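Local coordinates for sigma C capsid protein (Avian reovirus, PDB 2BSF), which forms the trimeric outer-capsid fibre through which avian reovirus attaches to host cells, and induces apoptosis of the cell, at residues Asp127-Arg132 with Ser167-Thr172. Numbering follows the deposited sequence.
Sequences DVSFTR and SLTVRT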
ATOM      1  N   ASP A 127       0.368  -8.586 -10.851  1.00 13.23           N
ATOM      2  CA  ASP A 127       0.555  -8.081 -12.204  1.00 15.69           C
ATOM      3  C   ASP A 127       1.547  -9.005 -12.878  1.00 17.63           C
ATOM      4  O   ASP A 127       2.653  -9.255 -12.343  1.00 14.68           O
ATOM      5  CB  ASP A 127       1.129  -6.667 -12.206  1.00 14.75           C
ATOM      6  CG  ASP A 127       0.071  -5.595 -11.826  1.00 20.65           C
ATOM      7  OD1 ASP A 127      -1.116  -5.933 -11.641  1.00 18.34           O
ATOM      8  OD2 ASP A 127       0.418  -4.413 -11.759  1.00 28.13           O
ATOM      9  N   VAL A 128       1.166  -9.510 -14.049  1.00 14.15           N
ATOM     10  CA  VAL A 128       2.052 -10.439 -14.780  1.00 18.26           C
ATOM     11  C   VAL A 128       2.274  -9.902 -16.208  1.00 18.30           C
ATOM     12  O   VAL A 128       1.355  -9.388 -16.807  1.00 19.96           O
ATOM     13  CB  VAL A 128       1.363 -11.816 -14.862  1.00 18.26           C
ATOM     14  CG1 VAL A 128       2.164 -12.768 -15.737  1.00 26.08           C
ATOM     15  CG2 VAL A 128       1.231 -12.401 -13.462  1.00 19.62           C
ATOM     16  N   SER A 129       3.469 -10.017 -16.759  1.00 16.93           N
ATOM     17  CA  SER A 129       3.639  -9.761 -18.182  1.00 16.11           C
ATOM     18  C   SER A 129       4.778 -10.646 -18.673  1.00 14.75           C
ATOM     19  O   SER A 129       5.618 -11.069 -17.890  1.00 14.31           O
ATOM     20  CB  SER A 129       3.923  -8.271 -18.458  1.00 16.16           C
ATOM     21  OG  SER A 129       5.270  -8.017 -18.255  1.00 25.94           O
ATOM     22  N   PHE A 130       4.799 -10.932 -19.965  1.00 13.74           N
ATOM     23  CA  PHE A 130       5.831 -11.784 -20.533  1.00 14.08           C
ATOM     24  C   PHE A 130       5.768 -11.590 -22.043  1.00 18.34           C
ATOM     25  O   PHE A 130       4.805 -11.020 -22.580  1.00 18.00           O
ATOM     26  CB  PHE A 130       5.594 -13.263 -20.155  1.00  9.84           C
ATOM     27  CG  PHE A 130       4.234 -13.767 -20.560  1.00 17.21           C
ATOM     28  CD1 PHE A 130       4.018 -14.280 -21.841  1.00 15.68           C
ATOM     29  CD2 PHE A 130       3.147 -13.689 -19.678  1.00 15.05           C
ATOM     30  CE1 PHE A 130       2.734 -14.726 -22.240  1.00 18.87           C
ATOM     31  CE2 PHE A 130       1.856 -14.117 -20.070  1.00 11.87           C
ATOM     32  CZ  PHE A 130       1.654 -14.637 -21.338  1.00 18.70           C
ATOM     33  N   THR A 131       6.791 -12.073 -22.733  1.00 19.36           N
ATOM     34  CA  THR A 131       6.808 -11.991 -24.191  1.00 18.15           C
ATOM     35  C   THR A 131       6.606 -13.398 -24.725  1.00 16.26           C
ATOM     36  O   THR A 131       7.156 -14.384 -24.194  1.00 15.56           O
ATOM     37  CB  THR A 131       8.148 -11.455 -24.713  1.00 21.15           C
ATOM     38  OG1 THR A 131       9.158 -12.405 -24.407  1.00 32.55           O
ATOM     39  CG2 THR A 131       8.518 -10.196 -24.045  1.00 11.25           C
ATOM     40  N   ARG A 132       5.815 -13.510 -25.778  1.00 19.36           N
ATOM     41  CA  ARG A 132       5.638 -14.798 -26.447  1.00 21.03           C
ATOM     42  C   ARG A 132       5.567 -14.531 -27.960  1.00 22.00           C
ATOM     43  O   ARG A 132       4.760 -13.721 -28.389  1.00 21.03           O
ATOM     44  CB  ARG A 132       4.376 -15.474 -25.954  1.00 18.81           C
ATOM     45  CG  ARG A 132       3.983 -16.773 -26.715  1.00 26.77           C
ATOM     46  CD  ARG A 132       2.526 -17.146 -26.428  1.00 24.31           C
ATOM     47  NE  ARG A 132       2.067 -18.302 -27.210  1.00 21.29           N
ATOM     48  CZ  ARG A 132       1.431 -19.368 -26.722  1.00 24.27           C
ATOM     49  NH1 ARG A 132       1.110 -19.469 -25.414  1.00 15.75           N
ATOM     50  NH2 ARG A 132       1.091 -20.337 -27.557  1.00 23.31           N
ATOM     51  N   SER A 167      10.898 -13.289 -20.405  1.00 15.81           N
ATOM     52  CA  SER A 167      10.752 -11.937 -19.859  1.00 17.25           C
ATOM     53  C   SER A 167       9.498 -11.818 -18.972  1.00 15.90           C
ATOM     54  O   SER A 167       8.791 -10.807 -19.005  1.00 16.32           O
ATOM     55  CB  SER A 167      10.733 -10.912 -21.007  1.00 18.63           C
ATOM     56  OG  SER A 167      11.959 -11.011 -21.688  1.00 26.78           O
ATOM     57  N   LEU A 168       9.255 -12.859 -18.166  1.00 16.95           N
ATOM     58  CA  LEU A 168       8.101 -12.906 -17.280  1.00 17.30           C
ATOM     59  C   LEU A 168       8.403 -12.011 -16.108  1.00 17.84           C
ATOM     60  O   LEU A 168       9.453 -12.173 -15.451  1.00 15.97           O
ATOM     61  CB  LEU A 168       7.847 -14.340 -16.800  1.00 18.30           C
ATOM     62  CG  LEU A 168       6.773 -14.590 -15.713  1.00 19.14           C
ATOM     63  CD1 LEU A 168       5.319 -14.311 -16.168  1.00 14.99           C
ATOM     64  CD2 LEU A 168       6.906 -16.030 -15.265  1.00 15.87           C
ATOM     65  N   THR A 169       7.527 -11.040 -15.872  1.00 13.31           N
ATOM     66  CA  THR A 169       7.655 -10.238 -14.685  1.00 16.84           C
ATOM     67  C   THR A 169       6.423 -10.479 -13.790  1.00 17.39           C
ATOM     68  O   THR A 169       5.320 -10.719 -14.279  1.00 17.48           O
ATOM     69  CB  THR A 169       7.761  -8.718 -14.988  1.00 17.02           C
ATOM     70  OG1 THR A 169       6.523  -8.274 -15.543  1.00 21.67           O
ATOM     71  CG2 THR A 169       8.893  -8.380 -15.946  1.00 15.70           C
ATOM     72  N   VAL A 170       6.640 -10.418 -12.485  1.00 15.54           N
ATOM     73  CA  VAL A 170       5.611 -10.665 -11.498  1.00 15.97           C
ATOM     74  C   VAL A 170       5.760  -9.526 -10.484  1.00 15.12           C
ATOM     75  O   VAL A 170       6.837  -9.322  -9.891  1.00 14.34           O
ATOM     76  CB  VAL A 170       5.773 -12.092 -10.797  1.00 16.00           C
ATOM     77  CG1 VAL A 170       4.794 -12.237  -9.635  1.00 15.01           C
ATOM     78  CG2 VAL A 170       5.572 -13.224 -11.779  1.00 13.68           C
ATOM     79  N   ARG A 171       4.681  -8.779 -10.292  1.00 15.07           N
ATOM     80  CA  ARG A 171       4.643  -7.773  -9.248  1.00 15.98           C
ATOM     81  C   ARG A 171       3.415  -7.972  -8.380  1.00 14.18           C
ATOM     82  O   ARG A 171       2.285  -8.078  -8.870  1.00 12.96           O
ATOM     83  CB  ARG A 171       4.656  -6.373  -9.859  1.00 15.14           C
ATOM     84  CG  ARG A 171       5.877  -6.156 -10.769  1.00 30.34           C
ATOM     85  CD  ARG A 171       5.783  -4.807 -11.467  1.00 32.08           C
ATOM     86  NE  ARG A 171       6.334  -3.784 -10.598  1.00 41.53           N
ATOM     87  CZ  ARG A 171       6.123  -2.480 -10.731  1.00 41.86           C
ATOM     88  NH1 ARG A 171       5.313  -1.989 -11.672  1.00 40.02           N
ATOM     89  NH2 ARG A 171       6.705  -1.672  -9.878  1.00 41.63           N
ATOM     90  N   THR A 172       3.651  -8.074  -7.086  1.00 16.31           N
ATOM     91  CA  THR A 172       2.555  -8.274  -6.133  1.00 16.20           C
ATOM     92  C   THR A 172       3.092  -7.938  -4.727  1.00 16.03           C
ATOM     93  O   THR A 172       4.269  -7.590  -4.567  1.00 15.87           O
ATOM     94  CB  THR A 172       1.998  -9.743  -6.179  1.00 19.68           C
ATOM     95  OG1 THR A 172       0.773  -9.830  -5.441  1.00 18.51           O
ATOM     96  CG2 THR A 172       2.984 -10.744  -5.601  1.00 13.76           C
TER
HETATM   97  O   HOH W   1       4.464  -7.678 -14.040  1.00 18.75           O
HETATM   98  O   HOH W   2       7.430  -8.626 -19.840  1.00 24.87           O
HETATM   99  O   HOH W   3      11.490 -10.449 -24.384  1.00 41.36           O
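Two neighbouring antiparallel strands of the C-terminal beta-barrel meet where Asp-127 and Ser-129 face Arg-171 and Thr-169 as hydrogen-bonded pairs. At one end the exchange is nearly straight: Asp-127 N donates a hydrogen bond to Arg-171 O at 2.8 Å (N-H...O 164°), and Arg-171 N donates one to Asp-127 O, both donors in the carbonyl plane. The Ser-129 and Thr-169 pair is less regular, the bond from Ser-129 N to Thr-169 O stretching to 3.2 Å. On the outer face their hydroxyls share a hydrogen bond, Ser-129 OG lying 3.0 Å from Thr-169 OG1; chi1 values of 82° and 66° turn the two oxygens toward one another. Water lengthens this polar row, bridging Ser-129 OG to Ser-167 O, 2.7 Å from each. Behind the strands Leu-168 CD1 packs 3.5 Å from Val-128 CG1 and 4.1 Å from Phe-130 CB; Phe-155 lies against Val-128 and Leu-168, and Ile-153 against Val-128 and Val-170. Between subunits, Asp-127 OD1 forms a salt bridge with Arg-171 NH2 of one neighbouring subunit, and Arg-171 NH2 forms one with Asp-127 OD1 of the other. Apolar contacts inside and polar ones outside suit the wall of a soluble beta-barrel, here in the trimeric head of a reovirus fibre.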